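Side-chain contacts in aspartate-semialdehyde dehydrogenase 2 (Vibrio cholerae, PDB 2R00), which catalyses the NADPH-dependent reductive dephosphorylation of L-aspartyl 4-phosphate to L-aspartate semialdehyde, on the way to lysine, methionine and threonine: residues N207-E212 / V231-V236; Q260-L265 / G295-D300; F61-S64 / L70-A73; M264-D269 / L273-D278; A7-T12 / A79-I84. One frame throughout, in Å; residues are numbered along the deposited sequence.

In the fold
Contacts 1, 2 and 4 belong to the dimerisation domain, contacts 3 and 5 to the nucleotide-binding domain, and the two groups lie far apart: the centres of contacts 2 and 3 are about 41 Å from each other. Contacts 2 and 4 share helix 258-267; the first is buried and apolar, while the second passes from leucines inside to a salt bridge at the surface. Contact 1 touches another strand of the same sheet as contact 2, is mostly buried, and bonds its tyrosine hydroxyl and asparagine carbonyl oxygen to the second subunit. Contacts 3 and 5, about 4 Å apart between centres, are buried aromatic pairs beside neighbouring strands 4-9 and 68-71.

Contact 1. Residues N207-E212 / V231-V236; sequences NGYTKE and VNPTCV
Tyr209 meets Asn232 and Pro233 in a mostly buried van der Waals contact, where the turn entering helix 211-223 lies against strand 230-238, an outermost strand of the dimerisation-domain sheet within this chain. The evidence is in how the ring is turned. Its edge faces the strand: Pro233 O lies near the ring plane, 3.3 Å from Tyr209 CE2, and Pro233 CD is 3.9 Å from that same CE2, the two side chains crossing at about a right angle. At the end of the ring, Tyr209 OH comes 3.5 Å from both Asn232 CB and Asn232 OD1. Those two oxygens bond to other partners, both on the second subunit: the hydroxyl to Asn299 O, the amide oxygen to Ile301 N.

An Asx turn holds the tyrosine backbone, Tyr209 N donating to Asn207 OD1 at 3.1 Å from 44° above the carbonyl plane. Beyond it Thr210 caps the helix, and Glu212, its CG anti to the backbone N (chi1 -170°) and its chain extended, lays OE2 3.6 Å from Cys235 CB. Glu212 OE1 binds Gln158, a predicted substrate-binding residue. The chemistry thus divides: ring edge and carbon surface join turn to strand, while Tyr209 OH and Asn232 OD1 are satisfied by the second subunit, Asn232 ND2 by Asn153 of its own chain; the bond to the hydroxyl probably fixes the ring's position.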
# COMPACT_ATOMS: atom_id res chain seq x y z
N ASN A 207 5.58 -14.65 15.14
CA ASN A 207 5.00 -13.33 15.42
C ASN A 207 4.02 -12.83 14.36
O ASN A 207 3.61 -11.67 14.40
CB ASN A 207 6.11 -12.30 15.66
CG ASN A 207 6.98 -12.06 14.43
OD1 ASN A 207 6.76 -12.65 13.38
ND2 ASN A 207 7.97 -11.19 14.58
N GLY A 208 3.65 -13.71 13.43
CA GLY A 208 2.70 -13.37 12.38
C GLY A 208 3.35 -12.79 11.13
O GLY A 208 2.71 -12.70 10.09
N TYR A 209 4.61 -12.39 11.23
CA TYR A 209 5.36 -11.92 10.07
C TYR A 209 5.93 -13.10 9.31
O TYR A 209 6.28 -14.14 9.91
CB TYR A 209 6.48 -10.96 10.48
CG TYR A 209 5.96 -9.64 11.00
CD1 TYR A 209 5.55 -9.51 12.33
CD2 TYR A 209 5.84 -8.54 10.16
CE1 TYR A 209 5.06 -8.30 12.82
CE2 TYR A 209 5.35 -7.32 10.64
CZ TYR A 209 4.96 -7.21 11.96
OH TYR A 209 4.48 -6.02 12.45
N THR A 210 6.02 -12.94 7.99
CA THR A 210 6.58 -13.95 7.11
C THR A 210 8.11 -13.96 7.15
O THR A 210 8.74 -12.94 7.48
CB THR A 210 6.16 -13.71 5.66
OG1 THR A 210 6.76 -12.50 5.18
CG2 THR A 210 4.62 -13.62 5.55
N LYS A 211 8.69 -15.10 6.78
CA LYS A 211 10.14 -15.32 6.82
C LYS A 211 10.85 -14.19 6.12
O LYS A 211 11.93 -13.11 6.11
CB LYS A 211 10.52 -16.63 6.13
N GLU A 212 10.21 -13.49 4.37
CA GLU A 212 10.60 -12.31 3.56
C GLU A 212 10.52 -11.05 4.43
O GLU A 212 11.43 -10.23 4.39
CB GLU A 212 9.69 -12.20 2.34
CG GLU A 212 10.12 -11.17 1.30
CD GLU A 212 9.14 -11.08 0.13
OE1 GLU A 212 9.52 -10.52 -0.92
OE2 GLU A 212 8.00 -11.58 0.26
N VAL A 231 11.20 -2.30 12.87
CA VAL A 231 10.79 -2.35 11.47
C VAL A 231 9.63 -3.34 11.37
O VAL A 231 9.74 -4.48 11.80
CB VAL A 231 11.93 -2.81 10.54
CG1 VAL A 231 11.52 -2.66 9.07
CG2 VAL A 231 13.25 -2.03 10.83
N ASN A 232 8.53 -2.89 10.79
CA ASN A 232 7.33 -3.70 10.67
C ASN A 232 6.87 -3.77 9.21
O ASN A 232 6.10 -2.92 8.77
CB ASN A 232 6.24 -3.11 11.58
CG ASN A 232 6.71 -3.00 13.03
OD1 ASN A 232 7.01 -4.00 13.66
ND2 ASN A 232 6.82 -1.77 13.54
N PRO A 233 7.41 -4.74 8.45
CA PRO A 233 7.08 -4.84 7.03
C PRO A 233 5.86 -5.69 6.72
O PRO A 233 5.56 -6.66 7.45
CB PRO A 233 8.33 -5.51 6.42
CG PRO A 233 9.30 -5.72 7.57
CD PRO A 233 8.42 -5.74 8.80
N THR A 234 5.17 -5.32 5.65
CA THR A 234 4.12 -6.13 5.05
C THR A 234 4.49 -6.29 3.58
O THR A 234 4.53 -5.32 2.82
CB THR A 234 2.73 -5.48 5.20
OG1 THR A 234 2.48 -5.23 6.58
CG2 THR A 234 1.64 -6.41 4.66
N CYS A 235 4.80 -7.52 3.18
CA CYS A 235 5.25 -7.78 1.83
C CYS A 235 4.08 -8.38 1.07
O CYS A 235 3.68 -9.52 1.31
CB CYS A 235 6.49 -8.68 1.84
SG CYS A 235 7.89 -7.87 2.70
N VAL A 236 3.53 -7.58 0.17
CA VAL A 236 2.26 -7.86 -0.50
C VAL A 236 2.48 -8.23 -1.96
O VAL A 236 3.28 -7.60 -2.66
CB VAL A 236 1.31 -6.63 -0.38
CG1 VAL A 236 0.11 -6.77 -1.29
CG2 VAL A 236 0.84 -6.47 1.05

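Contact 2. Residues Q260-L265 / G295-D300; sequences QVMDML and GRVRND
Val297 is the bump of this contact, and the hollow it fills is formed by Val261, Met262 and Leu265 on one side of helix 258-267. The short segments 260-265 and 295-300 run roughly antiparallel, 145° between their directions, with axes 8.8 Å apart at closest approach. That spacing is filled mainly by apolar side chains.

Each part of the valine has its own neighbour. Its CG1, placed anti to the backbone N (chi1 -178°), enters the notch between two helix residues: Val297 CG1 is 3.7 Å from Val261 CG2 and 3.7 Å from Met262 CG. The methionine also closes over the base of the valine, since Met262 CG lies 3.7 Å from Val297 CB and Met262 SD 4.1 Å from that same CB. Met262 and Val297 pass alongside one another in opposite directions, and a bend at the end of the methionine chain (chi3 -77°) brings Met262 CE to 4.2 Å from Val297 O. The second branch of the valine meets a looser wall, Val297 CG2 standing 4.4 Å from Leu265 CD1.

The neighbouring elements complete the surroundings. Val297 also touches Leu309 of strand 306-313 and Leu273 of strand 271-273, while Val261 and Leu265 lean on Ile143 and Pro142 of helix 131-147. On its other face strand 292-300 turns Arg298 toward the second subunit, where it pairs with Glu213, so helix 258-267 and the dimer interface lie on opposite faces of the strand.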
# COMPACT_ATOMS: atom_id res chain seq x y z
N GLN A 260 10.27 20.15 5.00
CA GLN A 260 11.70 20.03 5.28
C GLN A 260 12.25 18.75 4.64
O GLN A 260 13.22 18.80 3.88
CB GLN A 260 11.99 20.07 6.79
CG GLN A 260 11.53 21.38 7.45
CD GLN A 260 11.57 21.33 8.98
OE1 GLN A 260 10.93 20.49 9.63
NE2 GLN A 260 12.32 22.27 9.57
N VAL A 261 11.60 17.61 4.91
CA VAL A 261 12.07 16.36 4.30
C VAL A 261 12.00 16.37 2.77
O VAL A 261 12.88 15.81 2.12
CB VAL A 261 11.52 15.06 5.01
CG1 VAL A 261 10.59 15.39 6.16
CG2 VAL A 261 10.91 14.06 4.02
N MET A 262 11.02 17.06 2.18
CA MET A 262 11.00 17.20 0.72
C MET A 262 12.21 17.97 0.19
O MET A 262 12.78 17.61 -0.84
CB MET A 262 9.69 17.83 0.22
CG MET A 262 8.53 16.85 0.17
SD MET A 262 7.11 17.43 -0.76
CE MET A 262 6.37 18.56 0.41
N ASP A 263 12.59 19.03 0.91
CA ASP A 263 13.80 19.79 0.57
C ASP A 263 15.06 18.92 0.65
O ASP A 263 15.88 18.93 -0.27
CB ASP A 263 13.95 21.02 1.48
CG ASP A 263 13.00 22.15 1.12
OD1 ASP A 263 12.43 22.14 -0.00
OD2 ASP A 263 12.81 23.05 1.97
N MET A 264 15.20 18.19 1.76
CA MET A 264 16.32 17.26 1.97
C MET A 264 16.46 16.24 0.85
O MET A 264 17.55 16.03 0.33
CB MET A 264 16.15 16.50 3.27
CG MET A 264 16.42 17.26 4.52
SD MET A 264 16.10 16.17 5.91
CE MET A 264 15.70 17.41 7.13
N LEU A 265 15.34 15.59 0.52
CA LEU A 265 15.31 14.54 -0.50
C LEU A 265 15.65 15.08 -1.88
O LEU A 265 16.26 14.40 -2.70
CB LEU A 265 13.95 13.83 -0.52
CG LEU A 265 13.46 13.13 0.77
CD1 LEU A 265 12.19 12.34 0.51
CD2 LEU A 265 14.52 12.23 1.42
N GLY A 295 7.65 10.11 -3.70
CA GLY A 295 6.48 11.00 -3.80
C GLY A 295 5.50 10.84 -2.64
O GLY A 295 5.76 10.05 -1.72
N ARG A 296 4.39 11.57 -2.71
CA ARG A 296 3.33 11.54 -1.68
C ARG A 296 3.92 11.75 -0.28
O ARG A 296 3.53 11.07 0.67
CB ARG A 296 2.48 10.24 -1.79
CG ARG A 296 1.15 10.23 -1.00
CD ARG A 296 0.08 9.27 -1.61
NE ARG A 296 0.69 8.11 -2.25
CZ ARG A 296 0.23 7.47 -3.32
NH1 ARG A 296 -0.88 7.85 -3.94
NH2 ARG A 296 0.90 6.43 -3.76
N VAL A 297 4.86 12.69 -0.17
CA VAL A 297 5.54 13.01 1.10
C VAL A 297 4.70 13.94 2.00
O VAL A 297 4.41 15.07 1.62
CB VAL A 297 6.95 13.62 0.87
CG1 VAL A 297 7.66 13.91 2.20
CG2 VAL A 297 7.81 12.71 -0.03
N ARG A 298 4.34 13.45 3.18
CA ARG A 298 3.44 14.19 4.08
C ARG A 298 3.51 13.71 5.53
O ARG A 298 3.83 12.55 5.78
CB ARG A 298 1.99 14.12 3.55
CG ARG A 298 1.37 12.71 3.50
CD ARG A 298 0.30 12.62 2.44
NE ARG A 298 -0.42 11.34 2.42
CZ ARG A 298 -1.54 11.14 1.72
NH1 ARG A 298 -2.05 12.13 0.99
NH2 ARG A 298 -2.15 9.96 1.73
N ASN A 299 3.23 14.61 6.47
CA ASN A 299 3.19 14.24 7.87
C ASN A 299 1.90 13.49 8.18
O ASN A 299 0.93 13.57 7.42
CB ASN A 299 3.28 15.46 8.78
CG ASN A 299 4.67 16.08 8.82
OD1 ASN A 299 4.86 17.18 8.31
ND2 ASN A 299 5.63 15.38 9.42
N ASP A 300 1.91 12.74 9.28
CA ASP A 300 0.66 12.35 9.90
C ASP A 300 0.01 13.66 10.35
O ASP A 300 0.71 14.58 10.80
CB ASP A 300 0.89 11.46 11.13
CG ASP A 300 1.30 10.02 10.78
OD1 ASP A 300 1.11 9.55 9.64
OD2 ASP A 300 1.83 9.36 11.69

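Contact 3. Residues F61-S64 / L70-A73; sequences FDWS and LFSA
The Rossmann-type nucleotide-binding domain has a parallel strand, 68-71, in the interior of its sheet, and Phe71 at the end of that strand meets Trp63 from the short 3-10 segment leading up to it. With CG anti to the carbonyl carbon in both (chi1 -66° for Trp63), the side chains come from opposite directions and touch at their far ends: Trp63 CH2 is 3.6 Å from Phe71 CZ and 3.7 Å from Phe71 CE1, and Trp63 CZ3 is 3.9 Å from Phe71 CE1. The six-membered ring of Trp63 and the ring of Phe71 have centroids 5.7 Å apart and planes inclined at 40°, an oblique aromatic pair.

The tryptophan is set by its own segment. Phe61 turns its ring edge to one face of the indole, with Phe61 CD2 3.7 Å above the plane and over its centre. Between them in sequence Asp62 forms an Asx turn, Asp62 OD1 accepting from Ser64 N at 3.1 Å, with the donor 58° out of the carboxylate plane. Outside the two segments, Trp63 rests on Ala85 of helix 75-87, while Phe71 touches Trp81 of that helix and meets Phe9 of strand 4-9 edge-to-face.

Since carbon atoms alone meet here, attraction between Trp63 and Phe71 is probably mainly dispersive and hydrophobic. Only the ring ends meet, so the buried area is small, 74 Å² summed over both sides, within a larger aromatic cluster.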
# COMPACT_ATOMS: atom_id res chain seq x y z
N PHE A 61 36.94 -21.95 -14.68
CA PHE A 61 37.51 -20.62 -14.52
C PHE A 61 38.62 -20.54 -13.48
O PHE A 61 38.51 -21.10 -12.39
CB PHE A 61 36.39 -19.61 -14.20
CG PHE A 61 36.84 -18.17 -14.28
CD1 PHE A 61 37.25 -17.61 -15.49
CD2 PHE A 61 36.84 -17.37 -13.14
CE1 PHE A 61 37.66 -16.28 -15.56
CE2 PHE A 61 37.24 -16.04 -13.20
CZ PHE A 61 37.65 -15.49 -14.41
N ASP A 62 39.70 -19.84 -13.85
CA ASP A 62 40.80 -19.51 -12.94
C ASP A 62 40.51 -18.14 -12.32
O ASP A 62 40.55 -17.12 -13.00
CB ASP A 62 42.14 -19.51 -13.71
CG ASP A 62 43.31 -18.97 -12.88
OD1 ASP A 62 43.21 -18.94 -11.64
OD2 ASP A 62 44.34 -18.58 -13.48
N TRP A 63 40.22 -18.13 -11.02
CA TRP A 63 39.78 -16.92 -10.32
C TRP A 63 40.93 -15.95 -10.04
O TRP A 63 40.70 -14.78 -9.74
CB TRP A 63 39.05 -17.27 -9.01
CG TRP A 63 37.73 -17.99 -9.21
CD1 TRP A 63 37.52 -19.34 -9.19
CD2 TRP A 63 36.44 -17.39 -9.45
NE1 TRP A 63 36.19 -19.62 -9.40
CE2 TRP A 63 35.51 -18.44 -9.56
CE3 TRP A 63 36.00 -16.07 -9.57
CZ2 TRP A 63 34.14 -18.21 -9.80
CZ3 TRP A 63 34.63 -15.84 -9.81
CH2 TRP A 63 33.72 -16.91 -9.91
N SER A 64 42.17 -16.44 -10.16
CA SER A 64 43.38 -15.61 -10.00
C SER A 64 43.45 -14.48 -11.02
O SER A 64 44.20 -13.51 -10.83
CB SER A 64 44.64 -16.48 -10.11
OG SER A 64 44.78 -17.27 -8.95
N LEU A 70 31.23 -9.80 -9.44
CA LEU A 70 29.83 -9.52 -9.13
C LEU A 70 29.05 -10.79 -9.39
O LEU A 70 29.04 -11.30 -10.51
CB LEU A 70 29.29 -8.36 -10.01
CG LEU A 70 30.12 -7.09 -10.24
CD1 LEU A 70 29.42 -6.14 -11.22
CD2 LEU A 70 30.41 -6.36 -8.93
N PHE A 71 28.39 -11.31 -8.36
CA PHE A 71 27.63 -12.56 -8.46
C PHE A 71 26.14 -12.26 -8.52
O PHE A 71 25.61 -11.54 -7.68
CB PHE A 71 27.88 -13.44 -7.22
CG PHE A 71 29.14 -14.29 -7.27
CD1 PHE A 71 30.29 -13.88 -7.96
CD2 PHE A 71 29.19 -15.49 -6.57
CE1 PHE A 71 31.44 -14.68 -7.97
CE2 PHE A 71 30.33 -16.30 -6.58
CZ PHE A 71 31.46 -15.89 -7.27
N SER A 72 25.46 -12.84 -9.50
CA SER A 72 23.99 -12.78 -9.52
C SER A 72 23.39 -13.98 -10.22
O SER A 72 22.63 -13.84 -11.17
CB SER A 72 23.49 -11.47 -10.16
OG SER A 72 22.10 -11.30 -9.91
N ALA A 73 23.73 -15.18 -9.73
CA ALA A 73 23.21 -16.43 -10.30
C ALA A 73 22.43 -17.27 -9.28
O ALA A 73 22.30 -18.47 -9.45
CB ALA A 73 24.35 -17.24 -10.90

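Contact 4. Residues M264-D269 / L273-D278; sequences MLEQTD and LFRGAD
Glu266 and Arg275 cross at about a right angle, and the guanidinium grips the carboxylate side-on with two nitrogens. Arg275 NE donates to Glu266 OE1 at 2.9 Å and Arg275 NH2 to Glu266 OE2 at 2.9 Å, both nearly straight at 165°. Both oxygens lie close to the guanidinium plane, but the carboxylate is twisted 40° from it. Consequently OE1 is approached on its syn side, although somewhat out of plane, whereas OE2 is met from above, 44° out of the carboxylate plane. Arg275 CG lies beside the backbone N, and the chain extended from there reaches the helix, where NH2 also binds Asp263, so two carboxylates probably share the positive charge.

Beneath this exposed pair the leucines are turned across each other: Leu273 CD1 packs 3.8 Å from Leu265 CD1 and 3.9 Å from Leu265 CB. Glu266 OE1 passes over the other branch, 4.2 Å from Leu273 CD2. At the helix end Thr268 OG1 donates to Met264 O at 2.6 Å.

Strand 271-273 and the residues after it run back beside the helix, leucines inward, a salt bridge on the exposed side; strands 244-252 and 271-273, parallel in one sheet, form a beta-alpha-beta crossover through helix 258-267.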
# COMPACT_ATOMS: atom_id res chain seq x y z
N MET A 264 15.20 18.19 1.76
CA MET A 264 16.32 17.26 1.97
C MET A 264 16.46 16.24 0.85
O MET A 264 17.55 16.03 0.33
CB MET A 264 16.15 16.50 3.27
CG MET A 264 16.42 17.26 4.52
SD MET A 264 16.10 16.17 5.91
CE MET A 264 15.70 17.41 7.13
N LEU A 265 15.34 15.59 0.52
CA LEU A 265 15.31 14.54 -0.50
C LEU A 265 15.65 15.08 -1.88
O LEU A 265 16.26 14.40 -2.70
CB LEU A 265 13.95 13.83 -0.52
CG LEU A 265 13.46 13.13 0.77
CD1 LEU A 265 12.19 12.34 0.51
CD2 LEU A 265 14.52 12.23 1.42
N GLU A 266 15.24 16.32 -2.14
CA GLU A 266 15.51 16.99 -3.40
C GLU A 266 17.01 17.25 -3.57
O GLU A 266 17.51 17.29 -4.69
CB GLU A 266 14.77 18.32 -3.42
CG GLU A 266 14.19 18.70 -4.77
CD GLU A 266 13.07 19.71 -4.63
OE1 GLU A 266 12.13 19.66 -5.44
OE2 GLU A 266 13.13 20.55 -3.69
N GLN A 267 17.70 17.43 -2.45
CA GLN A 267 19.15 17.69 -2.44
C GLN A 267 19.96 16.40 -2.50
O GLN A 267 21.08 16.39 -3.01
CB GLN A 267 19.53 18.48 -1.18
CG GLN A 267 19.08 19.93 -1.18
CD GLN A 267 19.00 20.53 0.22
OE1 GLN A 267 19.64 20.04 1.16
NE2 GLN A 267 18.21 21.60 0.36
N THR A 268 19.37 15.32 -1.98
CA THR A 268 20.06 14.04 -1.80
C THR A 268 20.33 13.34 -3.15
O THR A 268 19.48 13.36 -4.04
CB THR A 268 19.24 13.12 -0.85
OG1 THR A 268 18.90 13.83 0.35
CG2 THR A 268 20.03 11.88 -0.48
N ASP A 269 21.51 12.75 -3.29
CA ASP A 269 21.90 12.10 -4.56
C ASP A 269 21.26 10.72 -4.72
O ASP A 269 21.14 9.97 -3.75
CB ASP A 269 23.42 12.02 -4.69
CG ASP A 269 24.10 13.35 -4.41
OD1 ASP A 269 24.49 14.04 -5.38
OD2 ASP A 269 24.21 13.71 -3.21
N LEU A 273 12.69 13.35 -6.35
CA LEU A 273 11.46 13.72 -5.65
C LEU A 273 10.43 14.34 -6.59
O LEU A 273 10.73 15.28 -7.34
CB LEU A 273 11.75 14.69 -4.50
CG LEU A 273 10.53 15.00 -3.63
CD1 LEU A 273 10.52 14.10 -2.39
CD2 LEU A 273 10.50 16.46 -3.26
N PHE A 274 9.20 13.81 -6.52
CA PHE A 274 8.06 14.32 -7.26
C PHE A 274 7.13 15.05 -6.30
O PHE A 274 6.57 14.44 -5.37
CB PHE A 274 7.32 13.17 -7.95
CG PHE A 274 8.13 12.47 -9.00
CD1 PHE A 274 9.16 11.60 -8.63
CD2 PHE A 274 7.85 12.65 -10.34
CE1 PHE A 274 9.91 10.95 -9.60
CE2 PHE A 274 8.60 12.00 -11.32
CZ PHE A 274 9.63 11.15 -10.94
N ARG A 275 6.98 16.35 -6.51
CA ARG A 275 6.17 17.20 -5.63
C ARG A 275 4.73 17.24 -6.10
O ARG A 275 3.85 17.71 -5.38
CB ARG A 275 6.76 18.61 -5.55
CG ARG A 275 7.96 18.76 -4.61
CD ARG A 275 8.60 20.14 -4.74
NE ARG A 275 9.78 20.32 -3.90
CZ ARG A 275 9.75 20.63 -2.60
NH1 ARG A 275 8.60 20.81 -1.96
NH2 ARG A 275 10.89 20.77 -1.94
N GLY A 276 4.49 16.76 -7.31
CA GLY A 276 3.15 16.77 -7.88
C GLY A 276 3.03 17.85 -8.94
O GLY A 276 3.78 18.83 -8.94
N ALA A 277 2.09 17.65 -9.86
CA ALA A 277 1.90 18.57 -10.98
C ALA A 277 0.58 19.30 -10.82
O ALA A 277 -0.42 18.69 -10.44
CB ALA A 277 1.92 17.80 -12.30
N ASP A 278 0.58 20.60 -11.13
CA ASP A 278 -0.65 21.37 -11.23
C ASP A 278 -1.06 21.49 -12.70
O ASP A 278 -2.23 21.75 -13.01
CB ASP A 278 -0.47 22.76 -10.61
CG ASP A 278 -0.57 22.75 -9.08
OD1 ASP A 278 -1.13 21.80 -8.51
OD2 ASP A 278 -0.08 23.71 -8.44

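Contact 5. Residues A7-T12 / A79-I84; sequences AIFGAT and AKWAPI
Phe9, the last residue of strand 4-9, touches Trp81 of helix 75-87. Ala7 comes first in the segment, tied by backbone bonds to Ile68 and Leu70 on the adjoining strand. Ile8 then sends its side chain to Met19, Leu20 and Leu23 of helix 14-25, on the other face of the sheet from Phe9.

With CG anti to the backbone N (chi1 180°), Phe9 stretches its ring toward the indole. Phe9 CE2 and Phe9 CZ are each 3.8 Å from Trp81 CD1, so one side of the benzene ring straddles that atom. Phe9 CE2 also lies 3.9 Å from Trp81 CB and 4.0 Å from Trp81 CG. The Phe9 ring and the five-membered ring of Trp81 have centroids 5.3 Å apart and planes at 80°: an offset edge-to-face pair in which Phe9 gives the edge and Trp81 the face. Val58 lies beside Phe9, and Glu59 beside Trp81. Strand 4-9, the glycine-rich turn after it and helix 14-25, leading on to strand 30-37, make the beta-alpha-beta unit that opens a Rossmann fold; helix 75-87 covers the opposite face of the sheet from helix 14-25.

That turn starts at Gly10, where the backbone angles would press a side chain against the carbonyl O of Phe9. The chain swings there away from helix 75-87. Ala11 follows, leaning on Leu35 of strand 30-37. Thr12, predicted to bind NADP(+) together with Gly13, Ala14 and Val15, has its OG1 hydrogen-bonded to Ser41 OG, another predicted cofactor contact.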
# COMPACT_ATOMS: atom_id res chain seq x y z
N ALA A 7 34.92 -10.03 -12.93
CA ALA A 7 34.07 -11.13 -13.37
C ALA A 7 32.62 -10.83 -13.02
O ALA A 7 32.32 -10.24 -11.97
CB ALA A 7 34.49 -12.44 -12.71
N ILE A 8 31.72 -11.26 -13.90
CA ILE A 8 30.30 -11.32 -13.58
C ILE A 8 29.89 -12.78 -13.64
O ILE A 8 30.05 -13.42 -14.68
CB ILE A 8 29.44 -10.48 -14.56
CG1 ILE A 8 29.79 -8.99 -14.46
CG2 ILE A 8 27.93 -10.69 -14.27
CD1 ILE A 8 29.22 -8.15 -15.61
N PHE A 9 29.38 -13.30 -12.53
CA PHE A 9 28.89 -14.68 -12.47
C PHE A 9 27.37 -14.68 -12.51
O PHE A 9 26.72 -14.03 -11.70
CB PHE A 9 29.43 -15.41 -11.23
CG PHE A 9 28.96 -16.84 -11.09
CD1 PHE A 9 28.76 -17.65 -12.22
CD2 PHE A 9 28.76 -17.39 -9.83
CE1 PHE A 9 28.33 -18.98 -12.08
CE2 PHE A 9 28.35 -18.73 -9.68
CZ PHE A 9 28.13 -19.52 -10.80
N GLY A 10 26.81 -15.42 -13.47
CA GLY A 10 25.40 -15.33 -13.79
C GLY A 10 25.20 -14.33 -14.91
O GLY A 10 24.19 -13.62 -14.96
N ALA A 11 26.17 -14.28 -15.82
CA ALA A 11 26.24 -13.27 -16.88
C ALA A 11 25.11 -13.33 -17.91
O ALA A 11 24.84 -12.33 -18.58
CB ALA A 11 27.58 -13.34 -17.58
N THR A 12 24.46 -14.48 -18.04
CA THR A 12 23.37 -14.64 -19.01
C THR A 12 22.00 -14.39 -18.39
O THR A 12 20.97 -14.41 -19.08
CB THR A 12 23.42 -16.02 -19.73
OG1 THR A 12 23.29 -17.08 -18.78
CG2 THR A 12 24.73 -16.19 -20.48
N ALA A 79 26.59 -19.65 -2.54
CA ALA A 79 27.00 -20.49 -1.40
C ALA A 79 28.20 -21.37 -1.73
O ALA A 79 29.13 -21.49 -0.94
CB ALA A 79 25.82 -21.35 -0.94
N LYS A 80 28.14 -22.01 -2.90
CA LYS A 80 29.20 -22.87 -3.44
C LYS A 80 30.41 -22.07 -3.92
O LYS A 80 31.54 -22.30 -3.46
CB LYS A 80 28.63 -23.72 -4.59
CG LYS A 80 29.63 -24.70 -5.23
CD LYS A 80 28.90 -25.76 -6.06
CE LYS A 80 29.89 -26.72 -6.73
NZ LYS A 80 29.21 -27.97 -7.19
N TRP A 81 30.17 -21.11 -4.82
CA TRP A 81 31.25 -20.44 -5.56
C TRP A 81 31.92 -19.22 -4.92
O TRP A 81 33.10 -18.96 -5.19
CB TRP A 81 30.79 -20.12 -6.99
CG TRP A 81 30.72 -21.35 -7.81
CD1 TRP A 81 29.60 -21.98 -8.23
CD2 TRP A 81 31.83 -22.12 -8.28
NE1 TRP A 81 29.93 -23.10 -8.96
CE2 TRP A 81 31.30 -23.21 -9.01
CE3 TRP A 81 33.22 -21.98 -8.19
CZ2 TRP A 81 32.11 -24.18 -9.62
CZ3 TRP A 81 34.04 -22.95 -8.80
CH2 TRP A 81 33.47 -24.03 -9.50
N ALA A 82 31.20 -18.46 -4.10
CA ALA A 82 31.81 -17.28 -3.49
C ALA A 82 32.97 -17.60 -2.55
O ALA A 82 33.96 -16.87 -2.55
CB ALA A 82 30.78 -16.39 -2.79
N PRO A 83 32.84 -18.64 -1.71
CA PRO A 83 34.02 -19.05 -0.94
C PRO A 83 35.25 -19.39 -1.79
O PRO A 83 36.38 -19.10 -1.39
CB PRO A 83 33.54 -20.29 -0.18
CG PRO A 83 32.05 -20.06 -0.02
CD PRO A 83 31.66 -19.46 -1.35
N ILE A 84 35.02 -20.01 -2.95
CA ILE A 84 36.10 -20.41 -3.86
C ILE A 84 36.79 -19.20 -4.50
O ILE A 84 38.01 -19.12 -4.54
CB ILE A 84 35.58 -21.39 -4.93
CG1 ILE A 84 35.06 -22.67 -4.24
CG2 ILE A 84 36.67 -21.71 -5.95
CD1 ILE A 84 34.54 -23.73 -5.18